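Local coordinates for glycoside hydrolase family 43 (Halothermothrix orenii, PDB 4QQS), which hydrolyses glycosidic bonds as a thermostable five-bladed beta-propeller enzyme with alpha-L-arabinofuranosidase activity, probably acting on arabinose-bearing plant polysaccharides such as xylan, at residues Q182-I187 and G239-S244; M209-C214 and P218-G223; Y272-Y277 and P304-Q309. One frame throughout, in Å; residues are numbered along the deposited sequence.

Contact 1 of 3, residues Q182-I187 and G239-S244; sequences QDWEGI and GNPILS
The indole of Trp-184 is packed on both faces: Pro-241 and the backbone of Asn-240 lie over one, and CG of its own neighbour Glu-185 lies against the opposite face toward the rim. Pro-241 CB sits 3.9 Å from the centroid of the six-membered ring, 19° off the normal, a CH-pi contact over the face, while Pro-241 N stands above the middle of the indole. Asn-240 CB presses close to the pyrrole nitrogen, 3.2 Å from Trp-184 NE1. At the edge, near the ring plane, lie CD and OE1 of Gln-182. Gln-182 OE1 takes the indole N-H at 2.8 Å from Trp-184 NE1, with the donor well above the carbonyl plane and not on a lone pair. Gln-182 OE1 also accepts Asn-240 ND2 at 3.0 Å, now in the carbonyl plane on a lone pair and nearly straight at 172°. Two donors thus grip one acceptor, with the two amide planes close to perpendicular. The contact joins the loop between strands 175-178 and 191-202 to the loop after strand 235-236, both in the family 43 propeller; a cis peptide bond precedes Pro-241. The indole is swung across by chi1 76°, which sets CG between the backbone N and the carbonyl carbon. Within the 182-187 turn, Glu-185 OE1 accepts the backbone N of Gln-182 at 2.8 Å and forms a salt bridge with Lys-236. The other ends of the two amides are held from outside, Asn-240 OD1 by Tyr-224 N and Gln-182 NE2 by Tyr-237 O.

Contact 2 of 3, residues M209-C214 and P218-G223; sequences MYSANC and PDYSIG
The end of the beta hairpin made by strands 205-212 and 221-227 belongs to a propeller blade and carries Tyr-220 to the predicted active site. Tyr-210 and Gly-223 form an antiparallel hydrogen-bonded pair, with both N-to-O distances, Tyr-210 N to Gly-223 O and Gly-223 N to Tyr-210 O, at 2.9 Å. Ala-212 and Ser-221 form the next such pair, and between them Ser-211 faces Ile-222 as a non-hydrogen-bonded pair. Gly-223 CA lies over one face of the Tyr-210 ring, which chi1 67° stands up over the partner strand; the phenol OH is bonded to Glu-185. On the other side of the sheet, Ser-211 CB meets the phenol end of Tyr-220, 3.6 Å from its CZ, and Ser-211 OG lies alongside Ile-222 CG1 while bonding to the backbone N of His-256, a sodium ligand. Met-209 CE reaches Ile-222 CG2 at 4.2 Å. Where the strands end, Asn-213 O approaches the edge of the Tyr-220 ring near its plane, 3.2 Å from CD1. Asn-213 ND2 is held mainly by Trp-184 O and makes only a weak, bent bond to Asp-219 O (3.2 Å, 129°). Asp-219 O also accepts Ser-221 OG at 2.7 Å, which ties the turn to the first residue of the returning strand. Tyr-220 turns its CG away from the backbone N (chi1 -158°), and its OH bonds Glu-195 OE2 of the predicted proton donor. Asn-213 O and Ser-211 CB touch this ring from two directions, consistent with the hairpin helping to position Tyr-220 against Glu-195, where the bond would probably restrict the carboxylate's orientation.

Contact 3 of 3, residues Y272-Y277 and P304-Q309; sequences YHTHTY and PTRSPQ
Tyr-272 OH rests on Pro-304, 3.3 Å from its CB, with the proline crossing the phenol at about a right angle and meeting the ring obliquely. Farther along the strand Thr-274 OG1 lies at the edge of the Arg-306 guanidinium, near its plane; the bond from Arg-306 NH1 is straight (169°) but long and weak at 3.5 Å. A water bridges the two halves, donating to Tyr-272 OH at 2.9 Å and to Thr-305 O at 2.8 Å, and weakly accepting from Arg-306 NH1. Bends at chi2 (-75°) and chi3 (-122°) fold the arginine back to this water and the threonine. The contact lies on the antiparallel four-stranded blade that includes strand 268-275, and the partner is the loop following one of its two outermost strands, 298-302, where Pro-304 is preceded by a cis peptide bond. The neighbouring strand 285-295 holds the polar ends: Asp-290 bonds to Tyr-272 OH through OD2 and to Thr-305 OG1 through OD1, so one carboxylate spans the two segments. Asn-288 ND2 bonds to Thr-274 OG1, and Asn-7 ND2 to Thr-305 O.

Contacts 1 and 2 sit side by side, their centres about 7 Å apart, with the hairpin of contact 2 nested in the chain loop closed by contact 1. Trp-184 CZ3 packs 3.2 Å from Ser-221 OG, and Ile-242 N lies 2.8 Å from Ile-222 O, where Ile-242 and Leu-243 form a classic beta bulge opposite Ile-222. Contact 3 is centred about 19 Å from contact 1 and 15 Å from contact 2, and touches both: Leu-243 CD2 is 3.8 Å from Tyr-272 CG, and Tyr-220 CE2 3.5 Å from His-273 CE1. Of the touching residues, Tyr-220 comes closest to the predicted catalytic pair, its side chain about 5 Å from that of Asp-17, whose OD2 His-273 NE2 bonds weakly.

Contact 1 of 3, residues Q182-I187 and G239-S244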
loop_
_atom_site.group_PDB
_atom_site.type_symbol
_atom_site.label_atom_id
_atom_site.label_comp_id
_atom_site.label_asym_id
_atom_site.label_seq_id
_atom_site.Cartn_x
_atom_site.Cartn_y
_atom_site.Cartn_z
ATOM N N GLN A 182 15.585 -10.893 6.275
ATOM C CA GLN A 182 16.484 -10.132 7.139
ATOM C C GLN A 182 16.077 -10.293 8.596
ATOM O O GLN A 182 14.904 -10.503 8.902
ATOM C CB GLN A 182 16.442 -8.641 6.767
ATOM C CG GLN A 182 16.944 -8.327 5.379
ATOM C CD GLN A 182 16.901 -6.845 5.083
ATOM O OE1 GLN A 182 15.840 -6.234 5.077
ATOM N NE2 GLN A 182 18.059 -6.252 4.881
ATOM N N ASP A 183 17.040 -10.149 9.495
ATOM C CA ASP A 183 16.777 -10.349 10.912
ATOM C C ASP A 183 15.632 -9.491 11.437
ATOM O O ASP A 183 14.857 -9.966 12.255
ATOM C CB ASP A 183 18.037 -10.107 11.748
ATOM C CG ASP A 183 19.053 -11.160 11.542
ATOM O OD1 ASP A 183 18.907 -12.221 12.180
ATOM O OD2 ASP A 183 19.970 -10.930 10.723
ATOM N N TRP A 184 15.529 -8.240 10.990
ATOM C CA TRP A 184 14.486 -7.348 11.514
ATOM C C TRP A 184 13.068 -7.800 11.147
ATOM O O TRP A 184 12.113 -7.280 11.710
ATOM C CB TRP A 184 14.700 -5.885 11.054
ATOM C CG TRP A 184 14.318 -5.643 9.636
ATOM C CD1 TRP A 184 15.086 -5.911 8.532
ATOM C CD2 TRP A 184 13.078 -5.126 9.130
ATOM N NE1 TRP A 184 14.408 -5.598 7.385
ATOM C CE2 TRP A 184 13.174 -5.116 7.719
ATOM C CE3 TRP A 184 11.890 -4.682 9.717
ATOM C CZ2 TRP A 184 12.150 -4.644 6.905
ATOM C CZ3 TRP A 184 10.875 -4.242 8.892
ATOM C CH2 TRP A 184 11.012 -4.220 7.511
ATOM N N GLU A 185 12.951 -8.753 10.218
ATOM C CA GLU A 185 11.661 -9.176 9.663
ATOM C C GLU A 185 11.065 -10.389 10.360
ATOM O O GLU A 185 10.178 -11.033 9.810
ATOM C CB GLU A 185 11.809 -9.502 8.178
ATOM C CG GLU A 185 12.339 -8.335 7.395
ATOM C CD GLU A 185 12.552 -8.642 5.929
ATOM O OE1 GLU A 185 13.264 -9.592 5.538
ATOM O OE2 GLU A 185 11.978 -7.924 5.111
ATOM N N GLY A 186 11.538 -10.723 11.552
ATOM C CA GLY A 186 10.897 -11.769 12.333
ATOM C C GLY A 186 11.068 -13.155 11.755
ATOM O O GLY A 186 10.137 -13.964 11.750
ATOM N N ILE A 187 12.279 -13.442 11.306
ATOM C CA ILE A 187 12.546 -14.671 10.583
ATOM C C ILE A 187 12.664 -15.911 11.469
ATOM O O ILE A 187 12.880 -17.001 10.948
ATOM C CB ILE A 187 13.785 -14.524 9.684
ATOM C CG1 ILE A 187 14.998 -14.032 10.497
ATOM C CG2 ILE A 187 13.456 -13.596 8.524
ATOM C CD1 ILE A 187 16.319 -14.098 9.774
ATOM N N GLY A 239 20.282 -1.501 5.881
ATOM C CA GLY A 239 19.910 -0.698 7.028
ATOM C C GLY A 239 18.429 -0.681 7.353
ATOM O O GLY A 239 17.995 0.144 8.146
ATOM N N ASN A 240 17.647 -1.579 6.760
ATOM C CA ASN A 240 16.229 -1.676 7.091
ATOM C C ASN A 240 16.034 -1.966 8.581
ATOM O O ASN A 240 16.872 -2.595 9.218
ATOM C CB ASN A 240 15.597 -2.820 6.315
ATOM C CG ASN A 240 15.252 -2.474 4.874
ATOM O OD1 ASN A 240 15.078 -1.307 4.511
ATOM N ND2 ASN A 240 15.103 -3.506 4.052
ATOM N N PRO A 241 14.907 -1.527 9.145
ATOM C CA PRO A 241 13.834 -0.759 8.514
ATOM C C PRO A 241 14.179 0.723 8.405
ATOM O O PRO A 241 14.962 1.260 9.196
ATOM C CB PRO A 241 12.659 -0.966 9.480
ATOM C CG PRO A 241 13.322 -1.103 10.816
ATOM C CD PRO A 241 14.589 -1.873 10.540
ATOM N N ILE A 242 13.555 1.386 7.436
ATOM C CA ILE A 242 13.694 2.831 7.269
ATOM C C ILE A 242 12.643 3.631 8.032
ATOM O O ILE A 242 12.827 4.833 8.229
ATOM C CB ILE A 242 13.739 3.249 5.784
ATOM C CG1 ILE A 242 12.406 3.010 5.085
ATOM C CG2 ILE A 242 14.876 2.528 5.077
ATOM C CD1 ILE A 242 12.363 3.651 3.698
ATOM N N LEU A 243 11.574 2.980 8.479
ATOM C CA LEU A 243 10.552 3.652 9.262
ATOM C C LEU A 243 10.056 2.639 10.280
ATOM O O LEU A 243 9.517 1.583 9.925
ATOM C CB LEU A 243 9.445 4.171 8.359
ATOM C CG LEU A 243 8.462 5.128 9.032
ATOM C CD1 LEU A 243 9.146 6.384 9.566
ATOM C CD2 LEU A 243 7.357 5.520 8.061
ATOM N N SER A 244 10.295 2.941 11.552
ATOM C CA SER A 244 9.963 2.017 12.623
ATOM C C SER A 244 9.469 2.795 13.845
ATOM O O SER A 244 9.532 4.031 13.895
ATOM C CB SER A 244 11.152 1.109 12.948
ATOM O OG SER A 244 12.258 1.872 13.364
#

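Contact 2 of 3, residues M209-C214 and P218-G223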
loop_
_atom_site.group_PDB
_atom_site.type_symbol
_atom_site.label_atom_id
_atom_site.label_comp_id
_atom_site.label_asym_id
_atom_site.label_seq_id
_atom_site.Cartn_x
_atom_site.Cartn_y
_atom_site.Cartn_z
ATOM N N MET A 209 9.287 -0.193 -1.457
ATOM C CA MET A 209 8.989 -0.111 -0.042
ATOM C C MET A 209 8.021 -1.245 0.305
ATOM O O MET A 209 7.189 -1.632 -0.519
ATOM C CB MET A 209 8.387 1.258 0.266
ATOM C CG MET A 209 9.351 2.370 -0.047
ATOM S SD MET A 209 8.669 4.019 0.056
ATOM C CE MET A 209 8.752 4.205 1.841
ATOM N N TYR A 210 8.118 -1.760 1.527
ATOM C CA TYR A 210 7.265 -2.872 1.938
ATOM C C TYR A 210 7.259 -2.893 3.460
ATOM O O TYR A 210 8.094 -2.261 4.110
ATOM C CB TYR A 210 7.763 -4.217 1.362
ATOM C CG TYR A 210 9.083 -4.637 1.950
ATOM C CD1 TYR A 210 10.287 -4.190 1.432
ATOM C CD2 TYR A 210 9.131 -5.456 3.072
ATOM C CE1 TYR A 210 11.486 -4.543 2.015
ATOM C CE2 TYR A 210 10.330 -5.804 3.657
ATOM C CZ TYR A 210 11.508 -5.354 3.122
ATOM O OH TYR A 210 12.734 -5.694 3.658
ATOM N N SER A 211 6.323 -3.657 4.014
ATOM C CA SER A 211 6.190 -3.799 5.454
ATOM C C SER A 211 6.453 -5.229 5.900
ATOM O O SER A 211 6.197 -6.190 5.155
ATOM C CB SER A 211 4.783 -3.390 5.884
ATOM O OG SER A 211 4.543 -2.024 5.566
ATOM N N ALA A 212 6.963 -5.374 7.118
ATOM C CA ALA A 212 7.224 -6.688 7.689
ATOM C C ALA A 212 6.827 -6.700 9.161
ATOM O O ALA A 212 6.581 -5.648 9.755
ATOM C CB ALA A 212 8.704 -7.071 7.535
ATOM N N ASN A 213 6.837 -7.907 9.733
ATOM C CA ASN A 213 6.297 -8.201 11.055
ATOM C C ASN A 213 4.778 -8.132 11.047
ATOM O O ASN A 213 4.175 -7.909 9.996
ATOM C CB ASN A 213 6.970 -7.360 12.144
ATOM C CG ASN A 213 8.466 -7.581 12.152
ATOM O OD1 ASN A 213 8.927 -8.698 12.401
ATOM N ND2 ASN A 213 9.230 -6.562 11.816
ATOM N N CYS A 214 4.165 -8.414 12.189
ATOM C CA CYS A 214 2.717 -8.517 12.264
ATOM C C CYS A 214 2.075 -7.135 12.350
ATOM O O CYS A 214 2.489 -6.313 13.165
ATOM C CB CYS A 214 2.320 -9.334 13.492
ATOM S SG CYS A 214 0.549 -9.580 13.664
ATOM N N PRO A 218 3.609 -3.596 17.642
ATOM C CA PRO A 218 4.345 -2.334 17.501
ATOM C C PRO A 218 5.516 -2.454 16.528
ATOM O O PRO A 218 5.951 -1.440 15.988
ATOM C CB PRO A 218 4.826 -2.049 18.927
ATOM C CG PRO A 218 3.899 -2.803 19.769
ATOM C CD PRO A 218 3.552 -4.036 19.040
ATOM N N ASP A 219 6.000 -3.674 16.302
ATOM C CA ASP A 219 7.154 -3.905 15.450
ATOM C C ASP A 219 6.846 -3.944 13.954
ATOM O O ASP A 219 7.767 -4.109 13.159
ATOM C CB ASP A 219 7.881 -5.174 15.880
ATOM C CG ASP A 219 8.501 -5.029 17.252
ATOM O OD1 ASP A 219 9.121 -3.973 17.515
ATOM O OD2 ASP A 219 8.343 -5.965 18.066
ATOM N N TYR A 220 5.579 -3.786 13.570
ATOM C CA TYR A 220 5.269 -3.563 12.160
ATOM C C TYR A 220 6.108 -2.374 11.709
ATOM O O TYR A 220 6.199 -1.372 12.415
ATOM C CB TYR A 220 3.790 -3.294 11.967
ATOM C CG TYR A 220 3.240 -3.553 10.586
ATOM C CD1 TYR A 220 3.340 -4.803 10.003
ATOM C CD2 TYR A 220 2.566 -2.564 9.890
ATOM C CE1 TYR A 220 2.766 -5.067 8.763
ATOM C CE2 TYR A 220 1.989 -2.808 8.657
ATOM C CZ TYR A 220 2.079 -4.060 8.103
ATOM O OH TYR A 220 1.464 -4.267 6.885
ATOM N N SER A 221 6.767 -2.495 10.560
ATOM C CA SER A 221 7.703 -1.465 10.130
ATOM C C SER A 221 7.990 -1.608 8.645
ATOM O O SER A 221 7.660 -2.636 8.031
ATOM C CB SER A 221 8.980 -1.504 10.970
ATOM O OG SER A 221 9.357 -2.826 11.323
ATOM N N ILE A 222 8.592 -0.566 8.084
ATOM C CA ILE A 222 8.794 -0.428 6.650
ATOM C C ILE A 222 10.265 -0.499 6.295
ATOM O O ILE A 222 11.101 0.182 6.907
ATOM C CB ILE A 222 8.207 0.915 6.157
ATOM C CG1 ILE A 222 6.691 0.905 6.368
ATOM C CG2 ILE A 222 8.569 1.177 4.703
ATOM C CD1 ILE A 222 6.033 2.259 6.255
ATOM N N GLY A 223 10.569 -1.322 5.291
ATOM C CA GLY A 223 11.885 -1.393 4.696
ATOM C C GLY A 223 11.795 -1.156 3.203
ATOM O O GLY A 223 10.712 -0.939 2.660
#

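Contact 3 of 3, residues Y272-Y277 and P304-Q309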
loop_
_atom_site.group_PDB
_atom_site.type_symbol
_atom_site.label_atom_id
_atom_site.label_comp_id
_atom_site.label_asym_id
_atom_site.label_seq_id
_atom_site.Cartn_x
_atom_site.Cartn_y
_atom_site.Cartn_z
ATOM N N TYR A 272 1.569 6.672 5.624
ATOM C CA TYR A 272 1.653 5.400 6.325
ATOM C C TYR A 272 0.696 5.378 7.501
ATOM O O TYR A 272 0.287 6.429 7.998
ATOM C CB TYR A 272 3.098 5.134 6.793
ATOM C CG TYR A 272 3.633 6.158 7.767
ATOM C CD1 TYR A 272 4.135 7.380 7.333
ATOM C CD2 TYR A 272 3.618 5.903 9.126
ATOM C CE1 TYR A 272 4.619 8.327 8.238
ATOM C CE2 TYR A 272 4.109 6.839 10.040
ATOM C CZ TYR A 272 4.595 8.050 9.594
ATOM O OH TYR A 272 5.055 8.949 10.534
ATOM N N HIS A 273 0.344 4.181 7.951
ATOM C CA HIS A 273 -0.495 4.075 9.128
ATOM C C HIS A 273 0.321 3.772 10.374
ATOM O O HIS A 273 1.436 3.296 10.292
ATOM C CB HIS A 273 -1.632 3.078 8.950
ATOM C CG HIS A 273 -1.238 1.645 8.801
ATOM N ND1 HIS A 273 -0.415 0.908 9.632
ATOM C CD2 HIS A 273 -1.703 0.790 7.875
ATOM C CE1 HIS A 273 -0.381 -0.343 9.176
ATOM N NE2 HIS A 273 -1.167 -0.432 8.125
ATOM N N THR A 274 -0.261 4.105 11.522
ATOM C CA THR A 274 0.235 3.678 12.831
ATOM C C THR A 274 -0.970 3.258 13.673
ATOM O O THR A 274 -2.108 3.580 13.352
ATOM C CB THR A 274 0.986 4.804 13.563
ATOM O OG1 THR A 274 0.128 5.942 13.670
ATOM C CG2 THR A 274 2.261 5.186 12.847
ATOM N N HIS A 275 -0.735 2.579 14.787
ATOM C CA HIS A 275 -1.861 2.184 15.623
ATOM C C HIS A 275 -2.498 3.389 16.280
ATOM O O HIS A 275 -1.817 4.259 16.824
ATOM C CB HIS A 275 -1.429 1.204 16.695
ATOM C CG HIS A 275 -0.866 -0.063 16.145
ATOM N ND1 HIS A 275 -1.577 -0.978 15.401
ATOM C CD2 HIS A 275 0.390 -0.540 16.237
ATOM C CE1 HIS A 275 -0.766 -1.968 15.068
ATOM N NE2 HIS A 275 0.426 -1.732 15.582
ATOM N N THR A 276 -3.819 3.428 16.245
ATOM C CA THR A 276 -4.543 4.524 16.872
ATOM C C THR A 276 -4.334 4.493 18.390
ATOM O O THR A 276 -4.249 5.538 19.041
ATOM C CB THR A 276 -6.040 4.460 16.501
ATOM O OG1 THR A 276 -6.151 4.504 15.074
ATOM C CG2 THR A 276 -6.828 5.613 17.114
ATOM N N TYR A 277 -4.253 3.285 18.939
ATOM C CA TYR A 277 -4.073 3.082 20.370
ATOM C C TYR A 277 -2.819 2.238 20.592
ATOM O O TYR A 277 -2.879 1.011 20.620
ATOM C CB TYR A 277 -5.309 2.420 20.978
ATOM C CG TYR A 277 -6.562 3.248 20.799
ATOM C CD1 TYR A 277 -6.763 4.406 21.539
ATOM C CD2 TYR A 277 -7.531 2.888 19.876
ATOM C CE1 TYR A 277 -7.912 5.173 21.378
ATOM C CE2 TYR A 277 -8.684 3.643 19.710
ATOM C CZ TYR A 277 -8.863 4.790 20.456
ATOM O OH TYR A 277 -10.010 5.541 20.286
ATOM N N PRO A 304 9.485 8.539 12.223
ATOM C CA PRO A 304 8.124 9.084 12.255
ATOM C C PRO A 304 8.003 10.252 13.224
ATOM O O PRO A 304 8.615 10.234 14.297
ATOM C CB PRO A 304 7.309 7.894 12.741
ATOM C CG PRO A 304 8.255 7.166 13.652
ATOM C CD PRO A 304 9.599 7.289 12.993
ATOM N N THR A 305 7.219 11.260 12.854
ATOM C CA THR A 305 7.057 12.440 13.694
ATOM C C THR A 305 5.674 12.506 14.319
ATOM O O THR A 305 4.691 12.002 13.777
ATOM C CB THR A 305 7.272 13.749 12.918
ATOM O OG1 THR A 305 6.227 13.921 11.956
ATOM C CG2 THR A 305 8.620 13.784 12.251
ATOM N N ARG A 306 5.624 13.164 15.477
ATOM C CA ARG A 306 4.374 13.499 16.154
ATOM C C ARG A 306 4.475 14.869 16.798
ATOM O O ARG A 306 3.964 15.082 17.888
ATOM C CB ARG A 306 4.066 12.480 17.244
ATOM C CG ARG A 306 3.578 11.186 16.715
ATOM C CD ARG A 306 2.173 11.321 16.249
ATOM N NE ARG A 306 1.306 10.389 16.958
ATOM C CZ ARG A 306 0.902 9.217 16.477
ATOM N NH1 ARG A 306 1.278 8.801 15.266
ATOM N NH2 ARG A 306 0.103 8.456 17.208
ATOM N N SER A 307 5.159 15.780 16.128
ATOM C CA SER A 307 5.297 17.157 16.571
ATOM C C SER A 307 5.144 18.021 15.331
ATOM O O SER A 307 5.231 17.515 14.223
ATOM C CB SER A 307 6.666 17.376 17.201
ATOM O OG SER A 307 7.701 17.052 16.292
ATOM N N PRO A 308 4.916 19.325 15.506
ATOM C CA PRO A 308 4.676 20.176 14.335
ATOM C C PRO A 308 5.827 20.180 13.322
ATOM O O PRO A 308 6.984 20.404 13.697
ATOM C CB PRO A 308 4.493 21.563 14.951
ATOM C CG PRO A 308 3.992 21.286 16.321
ATOM C CD PRO A 308 4.713 20.060 16.765
ATOM N N GLN A 309 5.487 19.953 12.057
ATOM C CA GLN A 309 6.451 19.914 10.963
ATOM C C GLN A 309 6.048 20.942 9.927
ATOM O O GLN A 309 4.866 21.231 9.788
ATOM C CB GLN A 309 6.439 18.546 10.281
ATOM C CG GLN A 309 6.719 17.384 11.192
ATOM C CD GLN A 309 8.098 17.416 11.783
ATOM O OE1 GLN A 309 9.098 17.534 11.071
ATOM N NE2 GLN A 309 8.170 17.312 13.106
HETATM O O HOH W 1 4.091 9.317 13.264
#